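Local coordinates for protein CalS10 (Micromonospora echinospora, PDB 6UK5) that binds S-adenosylmethionine and probably transfers its methyl group to an amino pentose during calicheamicin biosynthesis, at residues Ala103-Leu111 and Glu133-Met141; Thr119-Phe127 and Val150-Phe158. All blocks are in the same frame, centred on the assembly; numbering follows the deposited sequence.

How the contacts relate
Contacts 1 and 2 stand side by side along the S-adenosylmethionine site, their centres about 13 Å apart, and their segments alternate along the chain: strand 115-120 runs on through residues 121-127 into helix 131-143, and strand 149-153 follows. Contact 1 holds the adenine end of the cofactor, where D105 and M106 bind the base; contact 2 lines the ribose and methionine end, with L121, F122 and F127 in the pocket. Sulfur meets sulfur where they join, M106 SD lying 3.8 Å from C120 SG. Elsewhere on the same interface, M141 CB packs 3.7 Å from L151 CD1, seating the helix on the sheet.

Contact 1 of 2, residues Ala103-Leu111 and Glu133-Met141; sequences AGDMRTFDL and EMRAAVAAM. With SAM (S-adenosylmethionine), chain D.
R107 and E133 form the charged part of this contact, lying side by side and pointing the same way. NH1 of R107 reaches OE2 of E133 at 3.2 Å, a weak hydrogen bond within a salt bridge; the carboxylate sits at the guanidinium edge, with the two planes 87° apart. E133 has a firmer partner for OE1 in the backbone N of G129. The other edge of the guanidinium grips D105 side-on: R107 NE donates to D105 OD1, and R107 NH2 to D105 OD2 at 2.7 Å. D105 OD1 also accepts the backbone N of R107, closing an Asx turn, and takes the adenine amino group, SAM N6, at 2.8 Å. Aspartate suits this place because one oxygen can serve turn, arginine and base together, and the arginine's charge is likely to help hold it ionised.

The Watson-Crick edge of adenine is completed by the backbone N of M106, which donates to SAM N1 at 2.7 Å. Such reading of the base by an acidic side chain and the next backbone N-H, in the loop after a strand, is familiar from Rossmann-like methyltransferases; here the loop follows strand 101-103 and rests on helix 131-143.

Apolar packing supplies the rest. M106 swings CG opposite its backbone N (chi1 -165°), which lays CG 3.6 Å from A137 CB, while the bent end of the chain brings CE against adenine C5 and C6. M141 crosses it obliquely, its CE touching the M106 sulfur. Alanines let the loop come close to the helix: A137 CA offers a CH...O contact to M106 O, and A140 CB touches both that oxygen and F109 CE1, the latter at 3.7 Å. The F109 ring also stacks with H144.

Contact 2 of 2, residues Thr119-Phe127 and Val150-Phe158; sequences TCLFTAVNF and VLVLEPWWF. With SAM (S-adenosylmethionine), chain D.
T119 and C120 pair in parallel with V152 and L153, C120 N donating to V152 O at 3.0 Å and E154 N to C120 O at 3.1 Å, as neighbouring central strands of the Rossmann-like methyltransferase sheet. Beta-branched residues suit extended strands: T119 and V152 lie side by side on one face, their methyls meeting, T119 OG1 bonding to D60, and the L121 side chain slants over V152, CD2 against CG2. On the face of C120 and L153, the V125 and L153 side chains cross at about a right angle, CG1 touching CD2.

Beyond the strands, polar side chains take over the pairing. E154, extended with CG opposite its backbone N (chi1 -173°), brings OE1 2.7 Å from F122 N, which approaches from above the carboxylate plane; OE2 is held by R244 and T242. N126 OD1 accepts W156 N at 2.9 Å, again from above the carbonyl plane, while its ND2 bonds to T216 and Y223. An alanine at N126 would probably leave W156 N without this acceptor and remove the bonds to T216 O and Y223 OH, though not the backbone tie to T216.

F122 turns its ring edge to the cofactor carboxylate, F122 CD2 lying 3.5 Å from SAM O, and F127 CE2 touches SAM C5'. Its buried charge shared with R244, E154 probably holds the F122 backbone by a charge-assisted bond beside the cofactor's methionine end.

Contact 1 of 2, residues Ala103-Leu111 and Glu133-Met141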
# COMPACT_ATOMS: atom_id res chain seq x y z
N ALA A 103 21.39 22.47 12.71
CA ALA A 103 20.07 22.93 12.32
C ALA A 103 20.23 24.31 11.70
O ALA A 103 20.85 25.19 12.29
CB ALA A 103 19.13 22.98 13.53
N GLY A 104 19.67 24.49 10.51
CA GLY A 104 19.88 25.75 9.83
C GLY A 104 19.00 25.87 8.61
O GLY A 104 18.36 24.91 8.17
N ASP A 105 18.97 27.08 8.07
CA ASP A 105 18.28 27.39 6.83
C ASP A 105 19.29 27.58 5.71
O ASP A 105 20.27 28.32 5.86
CB ASP A 105 17.42 28.65 6.98
CG ASP A 105 16.39 28.78 5.88
OD1 ASP A 105 16.75 28.55 4.70
OD2 ASP A 105 15.23 29.12 6.18
N MET A 106 19.05 26.89 4.60
CA MET A 106 19.90 27.00 3.43
C MET A 106 20.11 28.44 3.00
O MET A 106 21.19 28.80 2.52
CB MET A 106 19.25 26.20 2.30
CG MET A 106 20.12 25.89 1.12
SD MET A 106 19.23 24.92 -0.13
CE MET A 106 17.61 24.64 0.59
N ARG A 107 19.09 29.29 3.17
CA ARG A 107 19.15 30.67 2.70
C ARG A 107 19.98 31.59 3.59
O ARG A 107 20.31 32.70 3.16
CB ARG A 107 17.73 31.23 2.55
CG ARG A 107 16.79 30.36 1.72
CD ARG A 107 15.31 30.64 2.00
NE ARG A 107 14.78 29.94 3.18
CZ ARG A 107 13.49 29.77 3.43
NH1 ARG A 107 12.57 30.26 2.60
NH2 ARG A 107 13.10 29.13 4.52
N THR A 108 20.32 31.18 4.82
CA THR A 108 20.90 32.10 5.79
C THR A 108 22.01 31.53 6.67
O THR A 108 22.60 32.31 7.43
CB THR A 108 19.82 32.69 6.71
OG1 THR A 108 19.03 31.63 7.29
CG2 THR A 108 18.95 33.69 5.97
N PHE A 109 22.31 30.23 6.63
CA PHE A 109 23.15 29.66 7.66
C PHE A 109 24.55 30.28 7.63
O PHE A 109 24.99 30.83 6.62
CB PHE A 109 23.26 28.14 7.49
CG PHE A 109 24.08 27.72 6.29
CD1 PHE A 109 23.62 27.91 5.00
CD2 PHE A 109 25.31 27.11 6.47
CE1 PHE A 109 24.37 27.51 3.91
CE2 PHE A 109 26.07 26.71 5.39
CZ PHE A 109 25.60 26.91 4.11
N ASP A 110 25.23 30.18 8.77
CA ASP A 110 26.62 30.61 8.89
C ASP A 110 27.29 29.73 9.92
O ASP A 110 26.86 29.70 11.08
CB ASP A 110 26.73 32.09 9.28
CG ASP A 110 28.15 32.60 9.25
OD1 ASP A 110 29.09 31.77 9.27
OD2 ASP A 110 28.33 33.83 9.20
N LEU A 111 28.33 29.01 9.51
CA LEU A 111 29.05 28.11 10.39
C LEU A 111 30.47 28.59 10.66
O LEU A 111 31.23 27.90 11.34
CB LEU A 111 29.09 26.70 9.79
CG LEU A 111 27.74 26.09 9.39
CD1 LEU A 111 27.95 25.00 8.34
CD2 LEU A 111 26.98 25.56 10.59
N GLU A 133 15.33 33.37 -3.44
CA GLU A 133 15.71 32.49 -2.34
C GLU A 133 16.81 31.53 -2.77
O GLU A 133 17.78 31.31 -2.04
CB GLU A 133 14.49 31.73 -1.83
CG GLU A 133 13.51 32.62 -1.06
CD GLU A 133 12.33 31.85 -0.48
OE1 GLU A 133 12.12 30.69 -0.88
OE2 GLU A 133 11.62 32.41 0.38
N MET A 134 16.69 30.95 -3.97
CA MET A 134 17.73 30.06 -4.47
C MET A 134 19.06 30.79 -4.61
O MET A 134 20.12 30.22 -4.32
CB MET A 134 17.29 29.47 -5.82
CG MET A 134 18.36 28.67 -6.54
SD MET A 134 19.39 29.70 -7.61
CE MET A 134 18.19 30.24 -8.82
N ARG A 135 19.02 32.05 -5.05
CA ARG A 135 20.26 32.81 -5.18
C ARG A 135 20.89 33.09 -3.82
O ARG A 135 22.13 33.11 -3.71
CB ARG A 135 20.00 34.12 -5.92
CG ARG A 135 19.60 33.94 -7.38
CD ARG A 135 19.05 35.23 -7.96
NE ARG A 135 20.02 36.33 -7.86
CZ ARG A 135 20.88 36.68 -8.82
NH1 ARG A 135 20.90 36.03 -9.98
NH2 ARG A 135 21.71 37.69 -8.62
N ALA A 136 20.08 33.30 -2.79
CA ALA A 136 20.63 33.43 -1.44
C ALA A 136 21.22 32.12 -0.96
O ALA A 136 22.30 32.10 -0.37
CB ALA A 136 19.54 33.92 -0.48
N ALA A 137 20.52 31.01 -1.22
CA ALA A 137 21.06 29.69 -0.88
C ALA A 137 22.38 29.44 -1.60
O ALA A 137 23.39 29.12 -0.97
CB ALA A 137 20.03 28.62 -1.22
N VAL A 138 22.38 29.57 -2.93
CA VAL A 138 23.59 29.33 -3.70
C VAL A 138 24.71 30.25 -3.24
O VAL A 138 25.89 29.86 -3.26
CB VAL A 138 23.30 29.49 -5.20
CG1 VAL A 138 24.60 29.63 -5.99
CG2 VAL A 138 22.51 28.30 -5.72
N ALA A 139 24.38 31.47 -2.83
CA ALA A 139 25.41 32.39 -2.37
C ALA A 139 25.91 32.00 -0.98
O ALA A 139 27.11 32.10 -0.70
CB ALA A 139 24.87 33.82 -2.35
N ALA A 140 25.01 31.54 -0.11
CA ALA A 140 25.42 31.09 1.22
C ALA A 140 26.35 29.89 1.12
O ALA A 140 27.43 29.88 1.72
CB ALA A 140 24.19 30.76 2.06
N MET A 141 25.94 28.86 0.38
CA MET A 141 26.79 27.68 0.20
C MET A 141 28.17 28.07 -0.31
O MET A 141 29.19 27.57 0.18
CB MET A 141 26.12 26.69 -0.76
CG MET A 141 24.75 26.21 -0.34
SD MET A 141 24.20 24.82 -1.34
CE MET A 141 22.70 25.46 -2.09
N SAM D . 20.02 15.13 0.75
CA SAM D . 18.71 14.71 1.12
C SAM D . 18.41 13.25 0.66
O SAM D . 18.71 12.92 -0.51
OXT SAM D . 17.87 12.51 1.51
CB SAM D . 17.66 15.67 0.53
CG SAM D . 16.38 15.51 1.33
SD SAM D . 15.08 16.19 0.28
CE SAM D . 13.64 15.40 0.99
C5' SAM D . 14.82 17.93 0.81
C4' SAM D . 15.33 18.36 2.19
O4' SAM D . 15.58 19.78 2.17
C3' SAM D . 14.34 18.11 3.34
O3' SAM D . 14.83 17.09 4.21
C2' SAM D . 14.26 19.46 4.09
O2' SAM D . 14.44 19.30 5.49
C1' SAM D . 15.40 20.28 3.47
N9 SAM D . 15.13 21.71 3.38
C8 SAM D . 14.10 22.32 2.70
N7 SAM D . 14.16 23.63 2.73
C5 SAM D . 15.31 23.90 3.45
C6 SAM D . 15.95 25.10 3.82
N6 SAM D . 15.47 26.31 3.53
N1 SAM D . 17.10 25.01 4.51
C2 SAM D . 17.58 23.80 4.83
N3 SAM D . 17.06 22.60 4.55
C4 SAM D . 15.92 22.72 3.86

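Contact 2 of 2, residues Thr119-Phe127 and Val150-Phe158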
# COMPACT_ATOMS: atom_id res chain seq x y z
N THR A 119 27.57 20.11 -0.95
CA THR A 119 26.62 19.42 -1.81
C THR A 119 25.19 19.76 -1.42
O THR A 119 24.90 20.07 -0.26
CB THR A 119 26.81 17.89 -1.76
OG1 THR A 119 26.38 17.39 -0.49
CG2 THR A 119 28.27 17.52 -1.97
N CYS A 120 24.30 19.70 -2.41
CA CYS A 120 22.88 20.01 -2.25
C CYS A 120 22.15 19.12 -3.25
O CYS A 120 22.00 19.48 -4.42
CB CYS A 120 22.59 21.48 -2.49
SG CYS A 120 20.93 22.03 -1.98
N LEU A 121 21.71 17.95 -2.79
CA LEU A 121 21.33 16.86 -3.68
C LEU A 121 19.86 16.50 -3.51
O LEU A 121 19.21 16.86 -2.53
CB LEU A 121 22.20 15.62 -3.43
CG LEU A 121 23.70 15.89 -3.28
CD1 LEU A 121 24.42 14.68 -2.70
CD2 LEU A 121 24.33 16.31 -4.60
N PHE A 122 19.35 15.75 -4.50
CA PHE A 122 17.97 15.29 -4.53
C PHE A 122 16.99 16.47 -4.52
O PHE A 122 16.00 16.47 -3.79
CB PHE A 122 17.68 14.32 -3.38
CG PHE A 122 16.53 13.37 -3.64
CD1 PHE A 122 16.04 13.14 -4.92
CD2 PHE A 122 15.95 12.68 -2.58
CE1 PHE A 122 15.00 12.27 -5.14
CE2 PHE A 122 14.90 11.80 -2.80
CZ PHE A 122 14.43 11.60 -4.08
N THR A 123 17.28 17.48 -5.34
CA THR A 123 16.37 18.60 -5.58
C THR A 123 16.05 19.37 -4.30
O THR A 123 14.95 19.91 -4.15
CB THR A 123 15.06 18.13 -6.24
OG1 THR A 123 14.24 17.47 -5.27
CG2 THR A 123 15.36 17.17 -7.39
N ALA A 124 17.00 19.42 -3.37
CA ALA A 124 16.74 20.10 -2.10
C ALA A 124 16.52 21.59 -2.30
O ALA A 124 15.65 22.19 -1.66
CB ALA A 124 17.89 19.85 -1.13
N VAL A 125 17.29 22.21 -3.20
CA VAL A 125 17.18 23.65 -3.41
C VAL A 125 15.82 24.03 -3.98
O VAL A 125 15.36 25.16 -3.79
CB VAL A 125 18.32 24.13 -4.33
CG1 VAL A 125 18.02 23.78 -5.78
CG2 VAL A 125 18.51 25.63 -4.19
N ASN A 126 15.16 23.11 -4.68
CA ASN A 126 13.90 23.42 -5.33
C ASN A 126 12.71 23.38 -4.38
O ASN A 126 11.57 23.50 -4.84
CB ASN A 126 13.68 22.48 -6.51
CG ASN A 126 14.81 22.56 -7.52
OD1 ASN A 126 15.74 21.76 -7.48
ND2 ASN A 126 14.74 23.54 -8.41
N PHE A 127 12.94 23.21 -3.08
CA PHE A 127 11.91 23.43 -2.07
C PHE A 127 11.81 24.89 -1.66
O PHE A 127 10.95 25.24 -0.85
CB PHE A 127 12.17 22.55 -0.85
CG PHE A 127 11.83 21.11 -1.07
CD1 PHE A 127 10.54 20.66 -0.85
CD2 PHE A 127 12.78 20.21 -1.53
CE1 PHE A 127 10.20 19.33 -1.07
CE2 PHE A 127 12.45 18.89 -1.75
CZ PHE A 127 11.16 18.45 -1.52
N VAL A 150 34.41 23.05 -4.31
CA VAL A 150 33.48 22.45 -5.25
C VAL A 150 32.07 22.55 -4.69
O VAL A 150 31.81 22.11 -3.57
CB VAL A 150 33.84 20.98 -5.54
CG1 VAL A 150 32.92 20.41 -6.61
CG2 VAL A 150 35.30 20.86 -5.97
N LEU A 151 31.17 23.13 -5.48
CA LEU A 151 29.74 23.10 -5.20
C LEU A 151 29.08 22.18 -6.21
O LEU A 151 29.31 22.31 -7.42
CB LEU A 151 29.14 24.51 -5.25
CG LEU A 151 27.85 24.74 -4.48
CD1 LEU A 151 27.79 26.17 -3.99
CD2 LEU A 151 26.64 24.44 -5.34
N VAL A 152 28.27 21.24 -5.73
CA VAL A 152 27.57 20.30 -6.59
C VAL A 152 26.09 20.32 -6.22
O VAL A 152 25.75 20.26 -5.03
CB VAL A 152 28.15 18.87 -6.49
CG1 VAL A 152 29.67 18.93 -6.46
CG2 VAL A 152 27.61 18.14 -5.27
N LEU A 153 25.23 20.42 -7.22
CA LEU A 153 23.82 20.70 -7.02
C LEU A 153 23.00 19.89 -8.01
O LEU A 153 23.18 20.01 -9.22
CB LEU A 153 23.55 22.20 -7.19
CG LEU A 153 22.17 22.73 -6.83
CD1 LEU A 153 22.32 24.09 -6.17
CD2 LEU A 153 21.30 22.84 -8.07
N GLU A 154 22.10 19.06 -7.48
CA GLU A 154 21.19 18.30 -8.32
C GLU A 154 19.90 19.10 -8.49
O GLU A 154 19.13 19.23 -7.53
CB GLU A 154 20.89 16.94 -7.69
CG GLU A 154 20.06 16.02 -8.58
CD GLU A 154 19.66 14.74 -7.88
OE1 GLU A 154 20.14 14.50 -6.76
OE2 GLU A 154 18.85 13.98 -8.45
N PRO A 155 19.63 19.65 -9.67
CA PRO A 155 18.43 20.47 -9.85
C PRO A 155 17.21 19.64 -10.21
O PRO A 155 17.30 18.52 -10.71
CB PRO A 155 18.82 21.39 -11.01
CG PRO A 155 19.67 20.52 -11.86
CD PRO A 155 20.44 19.61 -10.91
N TRP A 156 16.04 20.22 -9.95
CA TRP A 156 14.79 19.67 -10.43
C TRP A 156 14.54 20.07 -11.88
O TRP A 156 14.71 21.24 -12.25
CB TRP A 156 13.64 20.14 -9.54
CG TRP A 156 12.26 19.76 -10.03
CD1 TRP A 156 11.25 20.62 -10.35
CD2 TRP A 156 11.76 18.44 -10.26
NE1 TRP A 156 10.14 19.92 -10.76
CE2 TRP A 156 10.43 18.57 -10.71
CE3 TRP A 156 12.29 17.15 -10.12
CZ2 TRP A 156 9.63 17.48 -11.03
CZ3 TRP A 156 11.49 16.06 -10.44
CH2 TRP A 156 10.18 16.23 -10.89
N TRP A 157 14.13 19.10 -12.69
CA TRP A 157 13.67 19.33 -14.04
C TRP A 157 12.36 18.55 -14.17
O TRP A 157 12.09 17.64 -13.37
CB TRP A 157 14.64 18.86 -15.14
CG TRP A 157 16.03 19.46 -15.11
CD1 TRP A 157 17.20 18.77 -15.02
CD2 TRP A 157 16.38 20.85 -15.15
NE1 TRP A 157 18.27 19.64 -15.03
CE2 TRP A 157 17.79 20.92 -15.10
CE3 TRP A 157 15.65 22.04 -15.23
CZ2 TRP A 157 18.47 22.14 -15.13
CZ3 TRP A 157 16.33 23.24 -15.26
CH2 TRP A 157 17.73 23.28 -15.20
N PHE A 158 11.55 18.89 -15.15
CA PHE A 158 10.34 18.10 -15.32
C PHE A 158 10.66 16.81 -16.08
O PHE A 158 11.26 16.87 -17.16
CB PHE A 158 9.28 18.89 -16.08
CG PHE A 158 8.75 20.08 -15.34
CD1 PHE A 158 8.11 19.91 -14.12
CD2 PHE A 158 8.86 21.35 -15.87
CE1 PHE A 158 7.61 21.00 -13.43
CE2 PHE A 158 8.36 22.45 -15.19
CZ PHE A 158 7.73 22.27 -13.97
N SAM D . 20.02 15.13 0.75
CA SAM D . 18.71 14.71 1.12
C SAM D . 18.41 13.25 0.66
O SAM D . 18.71 12.92 -0.51
OXT SAM D . 17.87 12.51 1.51
CB SAM D . 17.66 15.67 0.53
CG SAM D . 16.38 15.51 1.33
SD SAM D . 15.08 16.19 0.28
CE SAM D . 13.64 15.40 0.99
C5' SAM D . 14.82 17.93 0.81
C4' SAM D . 15.33 18.36 2.19
O4' SAM D . 15.58 19.78 2.17
C3' SAM D . 14.34 18.11 3.34
O3' SAM D . 14.83 17.09 4.21
C2' SAM D . 14.26 19.46 4.09
O2' SAM D . 14.44 19.30 5.49
C1' SAM D . 15.40 20.28 3.47
N9 SAM D . 15.13 21.71 3.38
C8 SAM D . 14.10 22.32 2.70
N7 SAM D . 14.16 23.63 2.73
C5 SAM D . 15.31 23.90 3.45
C6 SAM D . 15.95 25.10 3.82
N6 SAM D . 15.47 26.31 3.53
N1 SAM D . 17.10 25.01 4.51
C2 SAM D . 17.58 23.80 4.83
N3 SAM D . 17.06 22.60 4.55
C4 SAM D . 15.92 22.72 3.86